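LRA-12 (Uncultured bacterium, PDB 5AEB) probably hydrolyses beta-lactam antibiotics, carbapenems among them, as a class B3 metallo-beta-lactamase with two zinc ions in its active site. Local coordinates at residues M249-K252 with G253-E256; D255-L258 with D259-K263. All blocks are in the same frame, centred on the assembly; numbering follows the deposited sequence.

Contact 1: residues M249-K252 with G253-E256; sequences MDRK and GYDE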
loop_
_atom_site.group_PDB
_atom_site.type_symbol
_atom_site.label_atom_id
_atom_site.label_comp_id
_atom_site.label_asym_id
_atom_site.label_seq_id
_atom_site.Cartn_x
_atom_site.Cartn_y
_atom_site.Cartn_z
ATOM N N MET A 249 -2.874 17.443 -3.134
ATOM C CA MET A 249 -1.791 18.181 -2.522
ATOM C C MET A 249 -2.248 18.586 -1.117
ATOM O O MET A 249 -3.201 19.360 -0.964
ATOM C CB MET A 249 -1.397 19.373 -3.384
ATOM C CG MET A 249 -0.743 18.998 -4.725
ATOM S SD MET A 249 -0.292 20.498 -5.685
ATOM C CE MET A 249 0.304 19.680 -7.168
ATOM N N ASP A 250 -1.595 18.045 -0.087
ATOM C CA ASP A 250 -2.137 18.133 1.285
ATOM C C ASP A 250 -1.049 17.841 2.306
ATOM O O ASP A 250 -1.130 16.874 3.070
ATOM C CB ASP A 250 -3.345 17.164 1.431
ATOM C CG ASP A 250 -4.008 17.214 2.813
ATOM O OD1 ASP A 250 -3.960 18.272 3.486
ATOM O OD2 ASP A 250 -4.572 16.176 3.253
ATOM N N ARG A 251 -0.018 18.678 2.318
ATOM C CA ARG A 251 1.031 18.513 3.271
ATOM C C ARG A 251 0.532 18.590 4.716
ATOM O O ARG A 251 0.949 17.771 5.549
ATOM C CB ARG A 251 2.172 19.493 2.989
ATOM C CG ARG A 251 3.389 19.297 3.879
ATOM C CD ARG A 251 4.029 17.940 3.693
ATOM N NE ARG A 251 4.847 17.623 4.869
ATOM C CZ ARG A 251 5.990 16.946 4.834
ATOM N NH1 ARG A 251 6.475 16.477 3.680
ATOM N NH2 ARG A 251 6.636 16.707 5.972
ATOM N N LYS A 252 -0.381 19.525 5.002
ATOM C CA LYS A 252 -0.961 19.659 6.354
ATOM C C LYS A 252 -1.605 18.340 6.789
ATOM O O LYS A 252 -1.399 17.908 7.924
ATOM C CB LYS A 252 -1.997 20.799 6.462
ATOM C CG LYS A 252 -2.348 21.131 7.913
ATOM C CD LYS A 252 -3.311 22.294 8.104
ATOM C CE LYS A 252 -4.583 22.083 7.309
ATOM N NZ LYS A 252 -5.319 20.884 7.745
ATOM N N GLY A 253 -2.361 17.704 5.877
ATOM C CA GLY A 253 -3.029 16.438 6.200
ATOM C C GLY A 253 -2.029 15.364 6.607
ATOM O O GLY A 253 -2.222 14.649 7.583
ATOM N N TYR A 254 -0.950 15.270 5.838
ATOM C CA TYR A 254 0.136 14.343 6.081
ATOM C C TYR A 254 0.827 14.572 7.449
ATOM O O TYR A 254 0.983 13.632 8.247
ATOM C CB TYR A 254 1.127 14.448 4.932
ATOM C CG TYR A 254 2.332 13.538 4.994
ATOM C CD1 TYR A 254 2.243 12.209 4.563
ATOM C CD2 TYR A 254 3.571 14.018 5.433
ATOM C CE1 TYR A 254 3.345 11.377 4.579
ATOM C CE2 TYR A 254 4.697 13.198 5.447
ATOM C CZ TYR A 254 4.567 11.866 5.030
ATOM O OH TYR A 254 5.657 11.012 5.009
ATOM N N ASP A 255 1.235 15.819 7.685
ATOM C CA ASP A 255 1.785 16.237 8.962
ATOM C C ASP A 255 0.823 16.003 10.137
ATOM O O ASP A 255 1.270 15.542 11.176
ATOM C CB ASP A 255 2.269 17.700 8.911
ATOM C CG ASP A 255 3.542 17.896 8.053
ATOM O OD1 ASP A 255 4.422 16.992 7.980
ATOM O OD2 ASP A 255 3.684 18.999 7.469
ATOM N N GLU A 256 -0.469 16.317 9.987
ATOM C CA GLU A 256 -1.442 16.096 11.076
ATOM C C GLU A 256 -1.496 14.597 11.402
ATOM O O GLU A 256 -1.520 14.196 12.570
ATOM C CB GLU A 256 -2.864 16.571 10.714
ATOM C CG GLU A 256 -3.174 18.027 11.012
ATOM C CD GLU A 256 -4.456 18.536 10.333
ATOM O OE1 GLU A 256 -5.228 17.726 9.767
ATOM O OE2 GLU A 256 -4.688 19.763 10.337
#
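Lys252 and Arg251 each reach one turn ahead along the first turns of helix 251-267, the C-terminal helix of this metallo-beta-lactamase fold, and form i to i+4 salt bridges with Glu256 and Asp255. The Lys252 chain starts out extended, then curls at its last two torsions (chi3 54°, chi4 62°), which brings NZ to 2.9 Å from Glu256 OE2, above the carboxylate plane. Arg251 meets Asp255 side-on with two nitrogens. NE gives a nearly straight bond to Asp255 OD2 at 3.2 Å, in the guanidinium plane, while NH2 reaches the syn lone pair of Asp255 OD1 at 3.0 Å. The guanidinium also donates to the carbonyls of Lys216 and Leu218, so its rotation is fixed from several directions. Tyr254 CD2 sits over the centre of one of its faces, 3.8 Å from Arg251 CZ, with the ring tilted, the two planes being 62° apart. The Tyr254 hydroxyl is hydrogen-bonded to the Met215 carbonyl. Gly253 lies against the N-cap residue Asp250, whose carboxylate also forms a salt bridge with Lys236. Gly253 N donates to Asp250 OD1 at 2.9 Å, meeting that oxygen from above the carboxylate plane.

Contact 2: residues D255-L258 with D259-K263; sequences DESL and DKLQK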
loop_
_atom_site.group_PDB
_atom_site.type_symbol
_atom_site.label_atom_id
_atom_site.label_comp_id
_atom_site.label_asym_id
_atom_site.label_seq_id
_atom_site.Cartn_x
_atom_site.Cartn_y
_atom_site.Cartn_z
ATOM N N ASP A 255 1.235 15.819 7.685
ATOM C CA ASP A 255 1.785 16.237 8.962
ATOM C C ASP A 255 0.823 16.003 10.137
ATOM O O ASP A 255 1.270 15.542 11.176
ATOM C CB ASP A 255 2.269 17.700 8.911
ATOM C CG ASP A 255 3.542 17.896 8.053
ATOM O OD1 ASP A 255 4.422 16.992 7.980
ATOM O OD2 ASP A 255 3.684 18.999 7.469
ATOM N N GLU A 256 -0.469 16.317 9.987
ATOM C CA GLU A 256 -1.442 16.096 11.076
ATOM C C GLU A 256 -1.496 14.597 11.402
ATOM O O GLU A 256 -1.520 14.196 12.570
ATOM C CB GLU A 256 -2.864 16.571 10.714
ATOM C CG GLU A 256 -3.174 18.027 11.012
ATOM C CD GLU A 256 -4.456 18.536 10.333
ATOM O OE1 GLU A 256 -5.228 17.726 9.767
ATOM O OE2 GLU A 256 -4.688 19.763 10.337
ATOM N N SER A 257 -1.493 13.781 10.354
ATOM C CA SER A 257 -1.579 12.360 10.504
ATOM C C SER A 257 -0.320 11.807 11.214
ATOM O O SER A 257 -0.428 10.973 12.126
ATOM C CB SER A 257 -1.808 11.726 9.135
ATOM O OG SER A 257 -1.779 10.339 9.228
ATOM N N LEU A 258 0.864 12.288 10.839
ATOM C CA LEU A 258 2.073 11.782 11.478
ATOM C C LEU A 258 2.201 12.239 12.947
ATOM O O LEU A 258 2.766 11.521 13.781
ATOM C CB LEU A 258 3.329 12.145 10.688
ATOM C CG LEU A 258 3.551 11.445 9.343
ATOM C CD1 LEU A 258 4.802 12.006 8.695
ATOM C CD2 LEU A 258 3.634 9.924 9.461
ATOM N N ASP A 259 1.714 13.451 13.235
ATOM C CA ASP A 259 1.622 13.970 14.588
ATOM C C ASP A 259 0.817 12.997 15.454
ATOM O O ASP A 259 1.316 12.524 16.467
ATOM C CB ASP A 259 0.928 15.333 14.555
ATOM C CG ASP A 259 1.265 16.188 15.738
ATOM O OD1 ASP A 259 1.964 15.729 16.668
ATOM O OD2 ASP A 259 0.831 17.354 15.742
ATOM N N LYS A 260 -0.417 12.703 15.030
ATOM C CA LYS A 260 -1.285 11.722 15.692
ATOM C C LYS A 260 -0.598 10.364 15.869
ATOM O O LYS A 260 -0.631 9.775 16.942
ATOM C CB LYS A 260 -2.561 11.545 14.910
ATOM C CG LYS A 260 -3.583 12.631 15.215
ATOM C CD LYS A 260 -4.399 13.038 13.991
ATOM C CE LYS A 260 -5.348 11.924 13.533
ATOM N NZ LYS A 260 -5.604 11.940 12.062
ATOM N N LEU A 261 0.077 9.892 14.830
ATOM C CA LEU A 261 0.707 8.602 14.922
ATOM C C LEU A 261 1.943 8.643 15.845
ATOM O O LEU A 261 2.284 7.644 16.475
ATOM C CB LEU A 261 1.026 8.058 13.529
ATOM C CG LEU A 261 -0.166 7.858 12.577
ATOM C CD1 LEU A 261 0.379 7.529 11.212
ATOM C CD2 LEU A 261 -1.158 6.789 13.040
ATOM N N GLN A 262 2.589 9.799 15.914
ATOM C CA GLN A 262 3.695 10.046 16.842
ATOM C C GLN A 262 3.228 9.933 18.311
ATOM O O GLN A 262 3.853 9.220 19.098
ATOM C CB GLN A 262 4.321 11.408 16.557
ATOM C CG GLN A 262 5.262 11.941 17.630
ATOM C CD GLN A 262 6.567 11.171 17.678
ATOM O OE1 GLN A 262 7.128 10.803 16.641
ATOM N NE2 GLN A 262 7.044 10.898 18.885
ATOM N N LYS A 263 2.127 10.618 18.654
ATOM C CA LYS A 263 1.507 10.529 19.990
ATOM C C LYS A 263 1.122 9.085 20.338
ATOM O O LYS A 263 1.240 8.654 21.495
ATOM C CB LYS A 263 0.270 11.420 20.084
ATOM C CG LYS A 263 0.518 12.901 19.791
ATOM C CD LYS A 263 1.761 13.417 20.514
ATOM C CE LYS A 263 2.437 14.556 19.775
ATOM N NZ LYS A 263 1.550 15.748 19.678
#
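Leu261 lies against the preceding turn of the same alpha-helix, its CB 3.5 Å from Ser257 O, the carbonyl that also accepts the Leu261 N-H. A chi1 of -60° turns CG beside the backbone N, toward the end of the Ser257 carbonyl, where CG comes 3.2 Å from Ser257 O. At the tip, CD1 is 3.7 Å from Ser257 O, with Ser257 OG a little farther off, and makes a loose apolar contact with Leu258 CD2 at 4.4 Å. The Leu261 side chain is about 8 Å from that of the zinc ligand His161. Lys260 runs back along the exposed side, its CD 3.4 Å from Glu256 O, so that the aliphatic part runs beside that carbonyl oxygen. Asp259 directs its carboxylate onward instead, and OD1 forms a salt bridge with Lys263 NZ at 3.0 Å, one turn later. Four successive i to i+4 backbone bonds join the two segments, the shortest from Gln262 N to Leu258 O at 2.7 Å. Leu258 is buried against Met215 and Lys216 of helix 204-216, which Gln262 also touches, at Leu212 and Lys216, while Ser257 packs on Met186 and Leu261 on Pro187 and Thr188, in the loop following strand 178-184.

In the fold
Contacts 1 and 2 are consecutive pieces of helix 251-267 at the protein surface, their centres about 10 Å apart, and Asp255 and Glu256 belong to both. In contact 1 these two acids are the acceptors of salt bridges; in contact 2 their carbonyls carry the backbone ladder forward. Contact 1, at the helix start, is mainly polar, with a cap and paired charges, and lies away from the metal sites. Contact 2 is mid-helix, and its leucines face inward while charged side chains occupy the outer side. Each sends one buried residue, Tyr254 or Leu258, into the body of the fold, and both meet the C-terminal part of helix 204-216.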